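Putative lipoprotein (Parabacteroides distasonis, PDB 4FVS) is of unknown function but is probably an exported lipoprotein with a LolA/LolB-like fold that may bind lipid. Local coordinates at residues M31-D36 with S79-S84; F102-N107 with K142-I147; G183-W186 with G192-R195; R195-Q198 with V204-S207. All coordinates share one frame; numbering follows the deposited sequence.

Contact 1: residues M31-D36 with S79-S84; sequences MSYQVD and SKETLS
Tyr33 and Glu81 approach each other from opposite directions, the phenol reaching inward from strand 27-41 and the carboxylate from the short 3-10 element 79-82. Their planes stand at 90°, and Tyr33 OH lies 2.9 Å from Glu81 OE1, a weak hydrogen bond, and not a settled one, since the phenol proton has another acceptor within reach. Tyr53 OH is the stronger partner of this phenol. Glu81 gets there by a bend at chi2 (70°), which brings OE1 obliquely toward the CE2-CZ side of the ring. All this happens within the strongly curved antiparallel strand framework expected of a DUF3108-like member of the LolA/LolB clan, with segment 79-84 tucked inside it. Ser84 OG turns back to donate to Glu81 O at 2.8 Å, and it also hydrogen-bonds to Tyr53 OH. Two residues earlier on the strand, the selenomethionine Met31 bends at chi3 to lay SE 3.4 Å from Ser84 O and 3.8 Å from Ser84 CB. On the strand side, Trp16 stacks on the Tyr33 ring. A phenylalanine in place of Tyr33 would probably leave Tyr53 OH and Glu81 OE1 without their phenol partner.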
loop_
_atom_site.group_PDB
_atom_site.type_symbol
_atom_site.label_atom_id
_atom_site.label_comp_id
_atom_site.label_asym_id
_atom_site.label_seq_id
_atom_site.Cartn_x
_atom_site.Cartn_y
_atom_site.Cartn_z
HETATM N N MSE A 31 -10.124 -4.921 -4.142
HETATM C CA MSE A 31 -9.278 -5.304 -3.020
HETATM C C MSE A 31 -10.076 -5.217 -1.735
HETATM O O MSE A 31 -10.382 -4.104 -1.274
HETATM C CB MSE A 31 -8.039 -4.431 -2.991
HETATM C CG MSE A 31 -7.222 -4.585 -4.271
HETATM SE SE MSE A 31 -5.846 -3.295 -4.566
HETATM C CE MSE A 31 -7.027 -1.710 -4.930
ATOM N N SER A 32 -10.465 -6.405 -1.194
ATOM C CA SER A 32 -11.276 -6.505 0.005
ATOM C C SER A 32 -10.433 -6.898 1.193
ATOM O O SER A 32 -9.647 -7.843 1.110
ATOM C CB SER A 32 -12.401 -7.499 -0.198
ATOM O OG SER A 32 -13.135 -7.128 -1.348
ATOM N N TYR A 33 -10.591 -6.167 2.297
ATOM C CA TYR A 33 -9.821 -6.385 3.514
ATOM C C TYR A 33 -10.695 -6.528 4.726
ATOM O O TYR A 33 -11.852 -6.101 4.715
ATOM C CB TYR A 33 -8.869 -5.209 3.774
ATOM C CG TYR A 33 -7.820 -4.913 2.731
ATOM C CD1 TYR A 33 -8.140 -4.214 1.570
ATOM C CD2 TYR A 33 -6.477 -5.175 2.979
ATOM C CE1 TYR A 33 -7.160 -3.888 0.626
ATOM C CE2 TYR A 33 -5.488 -4.849 2.047
ATOM C CZ TYR A 33 -5.833 -4.188 0.880
ATOM O OH TYR A 33 -4.851 -3.847 -0.011
ATOM N N GLN A 34 -10.114 -7.080 5.797
ATOM C CA GLN A 34 -10.773 -7.230 7.079
ATOM C C GLN A 34 -9.765 -7.373 8.228
ATOM O O GLN A 34 -8.875 -8.213 8.151
ATOM C CB GLN A 34 -11.721 -8.424 7.085
ATOM C CG GLN A 34 -12.514 -8.449 8.383
ATOM C CD GLN A 34 -13.375 -9.648 8.520
ATOM O OE1 GLN A 34 -12.992 -10.763 8.148
ATOM N NE2 GLN A 34 -14.522 -9.444 9.138
ATOM N N VAL A 35 -9.940 -6.591 9.307
ATOM C CA VAL A 35 -9.109 -6.697 10.510
ATOM C C VAL A 35 -9.465 -8.012 11.220
ATOM O O VAL A 35 -10.581 -8.157 11.716
ATOM C CB VAL A 35 -9.252 -5.482 11.455
ATOM C CG1 VAL A 35 -8.437 -5.681 12.727
ATOM C CG2 VAL A 35 -8.861 -4.187 10.754
ATOM N N ASP A 36 -8.532 -8.965 11.228
ATOM C CA ASP A 36 -8.742 -10.266 11.841
ATOM C C ASP A 36 -8.386 -10.216 13.338
ATOM O O ASP A 36 -9.200 -10.646 14.150
ATOM C CB ASP A 36 -7.931 -11.348 11.105
ATOM C CG ASP A 36 -8.372 -12.790 11.333
ATOM O OD1 ASP A 36 -9.280 -13.021 12.177
ATOM O OD2 ASP A 36 -7.822 -13.688 10.660
ATOM N N SER A 79 5.410 -3.465 3.225
ATOM C CA SER A 79 5.653 -2.752 1.964
ATOM C C SER A 79 4.860 -3.298 0.759
ATOM O O SER A 79 4.777 -2.581 -0.233
ATOM C CB SER A 79 7.139 -2.716 1.612
ATOM O OG SER A 79 7.756 -3.989 1.622
ATOM N N LYS A 80 4.216 -4.485 0.857
ATOM C CA LYS A 80 3.417 -5.069 -0.235
ATOM C C LYS A 80 2.129 -4.250 -0.464
ATOM O O LYS A 80 1.568 -4.278 -1.573
ATOM C CB LYS A 80 3.090 -6.578 -0.009
ATOM C CG LYS A 80 2.239 -6.937 1.200
ATOM C CD LYS A 80 1.901 -8.392 1.172
ATOM C CE LYS A 80 1.451 -8.923 2.487
ATOM N NZ LYS A 80 1.388 -10.413 2.453
ATOM N N GLU A 81 1.693 -3.497 0.570
ATOM C CA GLU A 81 0.526 -2.601 0.509
ATOM C C GLU A 81 0.761 -1.463 -0.535
ATOM O O GLU A 81 -0.196 -0.967 -1.136
ATOM C CB GLU A 81 0.251 -2.026 1.903
ATOM C CG GLU A 81 -1.050 -1.260 2.064
ATOM C CD GLU A 81 -2.385 -1.981 2.038
ATOM O OE1 GLU A 81 -2.479 -3.074 1.429
ATOM O OE2 GLU A 81 -3.361 -1.404 2.580
ATOM N N THR A 82 2.040 -1.097 -0.763
ATOM C CA THR A 82 2.478 -0.081 -1.730
ATOM C C THR A 82 2.195 -0.606 -3.179
ATOM O O THR A 82 1.967 0.223 -4.079
ATOM C CB THR A 82 3.990 0.298 -1.464
ATOM O OG1 THR A 82 4.075 1.038 -0.247
ATOM C CG2 THR A 82 4.600 1.157 -2.550
ATOM N N LEU A 83 2.175 -1.961 -3.377
ATOM C CA LEU A 83 1.990 -2.618 -4.676
ATOM C C LEU A 83 0.546 -3.093 -4.897
ATOM O O LEU A 83 0.296 -3.879 -5.812
ATOM C CB LEU A 83 2.959 -3.793 -4.847
ATOM C CG LEU A 83 4.461 -3.521 -4.576
ATOM C CD1 LEU A 83 5.226 -4.774 -4.648
ATOM C CD2 LEU A 83 5.041 -2.528 -5.556
ATOM N N SER A 84 -0.407 -2.572 -4.091
ATOM C CA SER A 84 -1.862 -2.787 -4.183
ATOM C C SER A 84 -2.444 -2.026 -5.375
ATOM O O SER A 84 -3.281 -1.122 -5.179
ATOM C CB SER A 84 -2.558 -2.301 -2.909
ATOM O OG SER A 84 -2.069 -2.899 -1.725
#

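Contact 2: residues F102-N107 with K142-I147; sequences FINYPN and KDREFI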
loop_
_atom_site.group_PDB
_atom_site.type_symbol
_atom_site.label_atom_id
_atom_site.label_comp_id
_atom_site.label_asym_id
_atom_site.label_seq_id
_atom_site.Cartn_x
_atom_site.Cartn_y
_atom_site.Cartn_z
ATOM N N PHE A 102 8.900 -4.348 6.203
ATOM C CA PHE A 102 8.072 -3.348 6.886
ATOM C C PHE A 102 8.699 -1.985 6.740
ATOM O O PHE A 102 9.880 -1.812 7.031
ATOM C CB PHE A 102 7.878 -3.708 8.355
ATOM C CG PHE A 102 6.937 -4.880 8.590
ATOM C CD1 PHE A 102 5.559 -4.703 8.574
ATOM C CD2 PHE A 102 7.429 -6.146 8.874
ATOM C CE1 PHE A 102 4.698 -5.774 8.827
ATOM C CE2 PHE A 102 6.563 -7.211 9.131
ATOM C CZ PHE A 102 5.210 -7.019 9.108
ATOM N N ILE A 103 7.925 -1.025 6.252
ATOM C CA ILE A 103 8.378 0.354 6.068
ATOM C C ILE A 103 7.533 1.312 6.915
ATOM O O ILE A 103 6.342 1.072 7.123
ATOM C CB ILE A 103 8.369 0.762 4.582
ATOM C CG1 ILE A 103 6.962 0.550 3.938
ATOM C CG2 ILE A 103 9.487 0.013 3.831
ATOM C CD1 ILE A 103 6.721 1.189 2.527
ATOM N N ASN A 104 8.153 2.394 7.402
ATOM C CA ASN A 104 7.461 3.394 8.211
ATOM C C ASN A 104 6.595 4.305 7.355
ATOM O O ASN A 104 6.867 4.495 6.157
ATOM C CB ASN A 104 8.442 4.250 9.004
ATOM C CG ASN A 104 9.251 5.232 8.185
ATOM O OD1 ASN A 104 9.690 4.954 7.081
ATOM N ND2 ASN A 104 9.484 6.408 8.716
ATOM N N TYR A 105 5.563 4.890 8.003
ATOM C CA TYR A 105 4.674 5.881 7.451
ATOM C C TYR A 105 4.693 7.049 8.422
ATOM O O TYR A 105 4.147 6.960 9.523
ATOM C CB TYR A 105 3.264 5.314 7.173
ATOM C CG TYR A 105 3.211 4.491 5.903
ATOM C CD1 TYR A 105 3.641 3.165 5.886
ATOM C CD2 TYR A 105 2.767 5.046 4.710
ATOM C CE1 TYR A 105 3.632 2.411 4.713
ATOM C CE2 TYR A 105 2.758 4.304 3.524
ATOM C CZ TYR A 105 3.194 2.986 3.532
ATOM O OH TYR A 105 3.161 2.235 2.382
ATOM N N PRO A 106 5.420 8.126 8.078
ATOM C CA PRO A 106 5.503 9.278 8.986
ATOM C C PRO A 106 4.141 9.950 9.209
ATOM O O PRO A 106 3.271 9.889 8.353
ATOM C CB PRO A 106 6.476 10.225 8.268
ATOM C CG PRO A 106 7.226 9.363 7.306
ATOM C CD PRO A 106 6.196 8.366 6.847
ATOM N N ASN A 107 3.949 10.532 10.394
ATOM C CA ASN A 107 2.755 11.242 10.834
ATOM C C ASN A 107 2.992 12.749 10.710
ATOM O O ASN A 107 3.721 13.332 11.522
ATOM C CB ASN A 107 2.410 10.848 12.279
ATOM C CG ASN A 107 1.259 11.593 12.922
ATOM O OD1 ASN A 107 0.398 12.195 12.256
ATOM N ND2 ASN A 107 1.198 11.510 14.246
ATOM N N LYS A 142 11.931 3.375 -3.574
ATOM C CA LYS A 142 12.969 4.230 -3.007
ATOM C C LYS A 142 12.627 5.711 -3.190
ATOM O O LYS A 142 11.603 6.035 -3.778
ATOM C CB LYS A 142 14.331 3.893 -3.689
ATOM C CG LYS A 142 14.279 3.935 -5.222
ATOM C CD LYS A 142 15.430 3.215 -5.867
ATOM C CE LYS A 142 15.208 3.119 -7.365
ATOM N NZ LYS A 142 16.195 2.227 -8.023
ATOM N N ASP A 143 13.500 6.607 -2.680
ATOM C CA ASP A 143 13.389 8.065 -2.771
ATOM C C ASP A 143 11.996 8.537 -2.342
ATOM O O ASP A 143 11.388 9.378 -3.007
ATOM C CB ASP A 143 13.724 8.518 -4.194
ATOM C CG ASP A 143 15.024 7.964 -4.765
ATOM O OD1 ASP A 143 16.087 8.136 -4.114
ATOM O OD2 ASP A 143 14.992 7.419 -5.890
ATOM N N ARG A 144 11.494 7.991 -1.221
ATOM C CA ARG A 144 10.186 8.340 -0.677
ATOM C C ARG A 144 10.237 9.736 -0.115
ATOM O O ARG A 144 11.183 10.048 0.602
ATOM C CB ARG A 144 9.739 7.332 0.403
ATOM C CG ARG A 144 9.619 5.888 -0.082
ATOM C CD ARG A 144 9.326 4.925 1.055
ATOM N NE ARG A 144 7.999 5.085 1.671
ATOM C CZ ARG A 144 7.751 4.900 2.963
ATOM N NH1 ARG A 144 8.730 4.574 3.791
ATOM N NH2 ARG A 144 6.528 5.062 3.441
ATOM N N GLU A 145 9.272 10.590 -0.456
ATOM C CA GLU A 145 9.259 11.958 0.065
ATOM C C GLU A 145 7.842 12.409 0.417
ATOM O O GLU A 145 6.895 11.994 -0.211
ATOM C CB GLU A 145 9.912 12.972 -0.896
ATOM C CG GLU A 145 9.265 13.104 -2.261
ATOM C CD GLU A 145 9.781 14.261 -3.090
ATOM O OE1 GLU A 145 9.702 15.422 -2.622
ATOM O OE2 GLU A 145 10.196 14.007 -4.243
ATOM N N PHE A 146 7.718 13.252 1.433
ATOM C CA PHE A 146 6.477 13.856 1.877
ATOM C C PHE A 146 6.181 15.065 0.997
ATOM O O PHE A 146 7.036 15.956 0.861
ATOM C CB PHE A 146 6.592 14.263 3.363
ATOM C CG PHE A 146 5.397 15.019 3.886
ATOM C CD1 PHE A 146 4.198 14.358 4.151
ATOM C CD2 PHE A 146 5.439 16.400 4.033
ATOM C CE1 PHE A 146 3.081 15.056 4.608
ATOM C CE2 PHE A 146 4.318 17.105 4.476
ATOM C CZ PHE A 146 3.153 16.426 4.778
ATOM N N ILE A 147 4.957 15.112 0.427
ATOM C CA ILE A 147 4.549 16.200 -0.459
ATOM C C ILE A 147 3.801 17.280 0.347
ATOM O O ILE A 147 4.297 18.404 0.485
ATOM C CB ILE A 147 3.704 15.653 -1.647
ATOM C CG1 ILE A 147 4.439 14.519 -2.406
ATOM C CG2 ILE A 147 3.269 16.776 -2.589
ATOM C CD1 ILE A 147 5.957 14.867 -2.862
#
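Arg144 reaches from strand 132-154 to the end of strand 102-104 and meets one carbonyl oxygen, Asn104 O, end-on with the edge of its guanidinium. In this chain, whose fold is LolA/LolB-like, the two strands are not neighbours, so the arginine spans the interior between them. NH2 donates to Asn104 O at 2.8 Å and NH1 donates to the same oxygen at 3.0 Å; this oxygen lies in the guanidinium plane. The two N-H groups centre the guanidinium on this oxygen, while the further NH1 bond to Asp121 O and the packing on its face help to set its rotation. The bend that turns it toward this carbonyl is at chi3 (67°), after a straight run through chi2. NH1 also has a weak, 3.4 Å hydrogen bond to Asn104 OD1. That amide is itself held chiefly from outside, OD1 by Asp121 N and ND2 by Glu74 and Tyr119 O, and its plane stands 84° from the guanidinium. The flat group is covered by aliphatic carbon on one face, where Ile103 CD1 sits 3.9 Å from CZ. Tyr105 crosses the arginine at about a right angle. The cation-pi attraction there is long and at most weak, yet NH2 is placed over the middle of the phenol ring, with Tyr105 CE2 3.8 Å away as its nearest ring carbon.

Contact 3: residues G183-W186 with G192-R195; sequences GYEW and GLVR
A classic beta bulge in the hairpin of strands 179-188 and 192-200 sets Val194 and Arg195 together opposite Trp186. The single oxygen Trp186 O faces both of their amides: Val194 N donates to it at 2.8 Å, almost straight (176°), while Arg195 N manages only a weak bond at 3.5 Å. In return Trp186 N donates to Arg195 O at 2.8 Å, making Trp186 and Arg195 an antiparallel hydrogen-bonded pair. The chain also turns a corner at Val194, whose side chain packs outside the pair against Ile152 and Phe159.

On the face shared by the pair, the two large side chains run side by side in the same direction. With chi1 at -175° and no bend as far as NE, the arginine stretches its methylene chain along the indole, CB coming 3.7 Å from Trp186 CE3. CD lies over one face of the six-membered ring, a CH-pi contact displaced toward the rim. The guanidinium beyond it is turned steeply to the indole plane and salt-bridges to Glu197, while Trp186 NE1 is held by Glu150.

Glu185 and Leu193 meet on the other side of the hairpin. The carboxylate of Glu185 has weak bonds to Tyr105 and Thr82, and its carbon CD rests 3.8 Å from Leu193 CD2.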
loop_
_atom_site.group_PDB
_atom_site.type_symbol
_atom_site.label_atom_id
_atom_site.label_comp_id
_atom_site.label_asym_id
_atom_site.label_seq_id
_atom_site.Cartn_x
_atom_site.Cartn_y
_atom_site.Cartn_z
ATOM N N GLY A 183 5.023 6.979 -8.026
ATOM C CA GLY A 183 3.649 6.983 -7.565
ATOM C C GLY A 183 3.428 7.819 -6.340
ATOM O O GLY A 183 4.378 8.262 -5.697
ATOM N N TYR A 184 2.158 8.032 -6.028
ATOM C CA TYR A 184 1.710 8.782 -4.863
ATOM C C TYR A 184 0.795 7.926 -4.020
ATOM O O TYR A 184 0.144 6.989 -4.520
ATOM C CB TYR A 184 0.990 10.080 -5.249
ATOM C CG TYR A 184 1.797 11.036 -6.090
ATOM C CD1 TYR A 184 2.835 11.777 -5.540
ATOM C CD2 TYR A 184 1.463 11.278 -7.415
ATOM C CE1 TYR A 184 3.563 12.693 -6.306
ATOM C CE2 TYR A 184 2.177 12.204 -8.189
ATOM C CZ TYR A 184 3.229 12.908 -7.630
ATOM O OH TYR A 184 3.925 13.830 -8.386
ATOM N N GLU A 185 0.746 8.251 -2.732
ATOM C CA GLU A 185 -0.148 7.602 -1.794
ATOM C C GLU A 185 -0.759 8.643 -0.886
ATOM O O GLU A 185 -0.076 9.572 -0.474
ATOM C CB GLU A 185 0.592 6.525 -0.973
ATOM C CG GLU A 185 0.947 5.268 -1.753
ATOM C CD GLU A 185 1.593 4.128 -0.991
ATOM O OE1 GLU A 185 2.278 4.400 0.020
ATOM O OE2 GLU A 185 1.486 2.971 -1.459
ATOM N N TRP A 186 -2.043 8.506 -0.602
ATOM C CA TRP A 186 -2.781 9.318 0.362
ATOM C C TRP A 186 -3.213 8.401 1.459
ATOM O O TRP A 186 -3.980 7.465 1.212
ATOM C CB TRP A 186 -3.986 10.030 -0.256
ATOM C CG TRP A 186 -3.677 11.177 -1.154
ATOM C CD1 TRP A 186 -3.738 12.502 -0.842
ATOM C CD2 TRP A 186 -3.370 11.105 -2.548
ATOM N NE1 TRP A 186 -3.492 13.263 -1.962
ATOM C CE2 TRP A 186 -3.248 12.431 -3.020
ATOM C CE3 TRP A 186 -3.156 10.044 -3.445
ATOM C CZ2 TRP A 186 -2.934 12.721 -4.344
ATOM C CZ3 TRP A 186 -2.830 10.332 -4.754
ATOM C CH2 TRP A 186 -2.714 11.653 -5.192
ATOM N N GLY A 192 -5.655 4.072 6.714
ATOM C CA GLY A 192 -4.552 3.666 5.866
ATOM C C GLY A 192 -4.703 4.327 4.520
ATOM O O GLY A 192 -5.067 5.496 4.472
ATOM N N LEU A 193 -4.473 3.580 3.428
ATOM C CA LEU A 193 -4.578 4.095 2.060
ATOM C C LEU A 193 -6.017 4.484 1.706
ATOM O O LEU A 193 -6.908 3.644 1.807
ATOM C CB LEU A 193 -4.047 3.075 1.017
ATOM C CG LEU A 193 -2.583 2.741 1.075
ATOM C CD1 LEU A 193 -2.231 1.653 0.112
ATOM C CD2 LEU A 193 -1.714 3.969 0.821
ATOM N N VAL A 194 -6.203 5.742 1.248
ATOM C CA VAL A 194 -7.459 6.360 0.800
ATOM C C VAL A 194 -7.441 6.447 -0.751
ATOM O O VAL A 194 -8.430 6.087 -1.423
ATOM C CB VAL A 194 -7.669 7.751 1.466
ATOM C CG1 VAL A 194 -8.880 8.478 0.903
ATOM C CG2 VAL A 194 -7.784 7.613 2.981
ATOM N N ARG A 195 -6.307 6.921 -1.297
ATOM C CA ARG A 195 -6.079 7.040 -2.728
ATOM C C ARG A 195 -4.621 6.765 -3.069
ATOM O O ARG A 195 -3.728 7.105 -2.290
ATOM C CB ARG A 195 -6.471 8.440 -3.210
ATOM C CG ARG A 195 -6.362 8.601 -4.716
ATOM C CD ARG A 195 -6.678 9.996 -5.200
ATOM N NE ARG A 195 -6.469 10.082 -6.649
ATOM C CZ ARG A 195 -7.388 9.784 -7.560
ATOM N NH1 ARG A 195 -8.617 9.435 -7.189
ATOM N NH2 ARG A 195 -7.098 9.864 -8.848
#

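Contact 4: residues R195-Q198 with V204-S207; sequences RTEQ and VLQS
Gln198 and Ser207 form an antiparallel hydrogen-bonded pair between strands 192-200 and 205-214, with Gln198 N donating to Ser207 O at 3.0 Å. Going the other way, Gln198 O receives Gln206 N at 2.7 Å in its carbonyl plane and, weakly, Ser207 N at 3.4 Å. Two successive residues thus face one, a classic beta bulge close to the turn of this hairpin, and the short strand segments run at 123° rather than fully antiparallel.

Nonpolar packing joins the strands beside the bulge. The side chains of Glu197 and Leu205 cross at about a right angle; with CG turned away from its backbone N (chi1 -179°), the leucine brings CD1 across to Glu197 CB at 3.8 Å, and CD1 also lies near Gln198 O.

What places Glu197 comes next. Arg195, two residues back on the same strand, grips OE2 side-on, with NE at 2.9 Å from Glu197 OE2 and NH2 at 3.0 Å from the same oxygen, while OE1 binds Tyr199 OH. Were Glu197 replaced by an alanine, the Arg195 guanidinium would probably lose its carboxylate mate and turn more easily, and Tyr199 OH would lose its acceptor. Both arginine nitrogens meet OE2 on its anti side and somewhat out of the carboxylate plane, so the charge is probably offset mainly at that oxygen, with OE1 left to Tyr199.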
loop_
_atom_site.group_PDB
_atom_site.type_symbol
_atom_site.label_atom_id
_atom_site.label_comp_id
_atom_site.label_asym_id
_atom_site.label_seq_id
_atom_site.Cartn_x
_atom_site.Cartn_y
_atom_site.Cartn_z
ATOM N N ARG A 195 -6.307 6.921 -1.297
ATOM C CA ARG A 195 -6.079 7.040 -2.728
ATOM C C ARG A 195 -4.621 6.765 -3.069
ATOM O O ARG A 195 -3.728 7.105 -2.290
ATOM C CB ARG A 195 -6.471 8.440 -3.210
ATOM C CG ARG A 195 -6.362 8.601 -4.716
ATOM C CD ARG A 195 -6.678 9.996 -5.200
ATOM N NE ARG A 195 -6.469 10.082 -6.649
ATOM C CZ ARG A 195 -7.388 9.784 -7.560
ATOM N NH1 ARG A 195 -8.617 9.435 -7.189
ATOM N NH2 ARG A 195 -7.098 9.864 -8.848
ATOM N N THR A 196 -4.377 6.129 -4.215
ATOM C CA THR A 196 -3.023 5.894 -4.731
ATOM C C THR A 196 -3.031 6.211 -6.244
ATOM O O THR A 196 -4.065 6.057 -6.898
ATOM C CB THR A 196 -2.473 4.489 -4.426
ATOM O OG1 THR A 196 -3.094 3.488 -5.224
ATOM C CG2 THR A 196 -2.539 4.113 -2.969
ATOM N N GLU A 197 -1.901 6.707 -6.773
ATOM C CA GLU A 197 -1.705 6.979 -8.198
ATOM C C GLU A 197 -0.380 6.418 -8.647
ATOM O O GLU A 197 0.592 6.473 -7.887
ATOM C CB GLU A 197 -1.765 8.459 -8.491
ATOM C CG GLU A 197 -3.157 9.031 -8.368
ATOM C CD GLU A 197 -3.245 10.526 -8.575
ATOM O OE1 GLU A 197 -2.210 11.150 -8.910
ATOM O OE2 GLU A 197 -4.348 11.078 -8.357
ATOM N N GLN A 198 -0.327 5.838 -9.855
ATOM C CA GLN A 198 0.909 5.244 -10.385
ATOM C C GLN A 198 1.211 5.820 -11.771
ATOM O O GLN A 198 0.346 5.809 -12.642
ATOM C CB GLN A 198 0.836 3.706 -10.435
ATOM C CG GLN A 198 0.585 3.012 -9.088
ATOM C CD GLN A 198 -0.861 3.042 -8.676
ATOM O OE1 GLN A 198 -1.756 2.770 -9.470
ATOM N NE2 GLN A 198 -1.127 3.363 -7.424
ATOM N N VAL A 204 3.090 9.832 -17.134
ATOM C CA VAL A 204 1.780 9.431 -17.643
ATOM C C VAL A 204 1.120 8.526 -16.597
ATOM O O VAL A 204 1.698 7.494 -16.238
ATOM C CB VAL A 204 1.886 8.723 -19.020
ATOM C CG1 VAL A 204 0.528 8.208 -19.481
ATOM C CG2 VAL A 204 2.543 9.611 -20.075
ATOM N N LEU A 205 -0.080 8.895 -16.124
ATOM C CA LEU A 205 -0.833 8.106 -15.156
ATOM C C LEU A 205 -1.204 6.775 -15.765
ATOM O O LEU A 205 -1.811 6.734 -16.832
ATOM C CB LEU A 205 -2.091 8.866 -14.703
ATOM C CG LEU A 205 -2.962 8.155 -13.674
ATOM C CD1 LEU A 205 -2.379 8.297 -12.263
ATOM C CD2 LEU A 205 -4.375 8.650 -13.741
ATOM N N GLN A 206 -0.796 5.697 -15.117
ATOM C CA GLN A 206 -1.021 4.339 -15.607
ATOM C C GLN A 206 -2.233 3.704 -14.931
ATOM O O GLN A 206 -2.972 2.937 -15.563
ATOM C CB GLN A 206 0.227 3.458 -15.382
ATOM C CG GLN A 206 1.483 3.906 -16.161
ATOM C CD GLN A 206 1.286 3.924 -17.647
ATOM O OE1 GLN A 206 1.147 4.987 -18.261
ATOM N NE2 GLN A 206 1.233 2.742 -18.240
ATOM N N SER A 207 -2.417 4.007 -13.640
ATOM C CA SER A 207 -3.474 3.463 -12.806
ATOM C C SER A 207 -3.648 4.285 -11.539
ATOM O O SER A 207 -2.840 5.161 -11.252
ATOM C CB SER A 207 -3.175 2.008 -12.442
ATOM O OG SER A 207 -1.860 1.829 -11.946
#

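In the fold
Along the chain, both segments of contact 1 precede those of contact 2, and contacts 3 and 4 follow both, sharing Arg195. The last two occupy successive hairpins built on strand 192-200, their centres about 10 Å apart, and a probable backbone bond from Tyr184 N to Glu197 O continues the strand pairing between them. Contact 1 lies nearest the middle of the chain, about 12 Å from contact 3 and 17 Å from contacts 2 and 4, measured between centres. Thr82, Tyr105 and Glu185 bring contacts 1, 2 and 3 together inside the curved antiparallel framework. Segment 79-84 thus packs inside the framework and touches the neighbourhoods of contacts 2 and 3, consistent with a LolA/LolB-like fold.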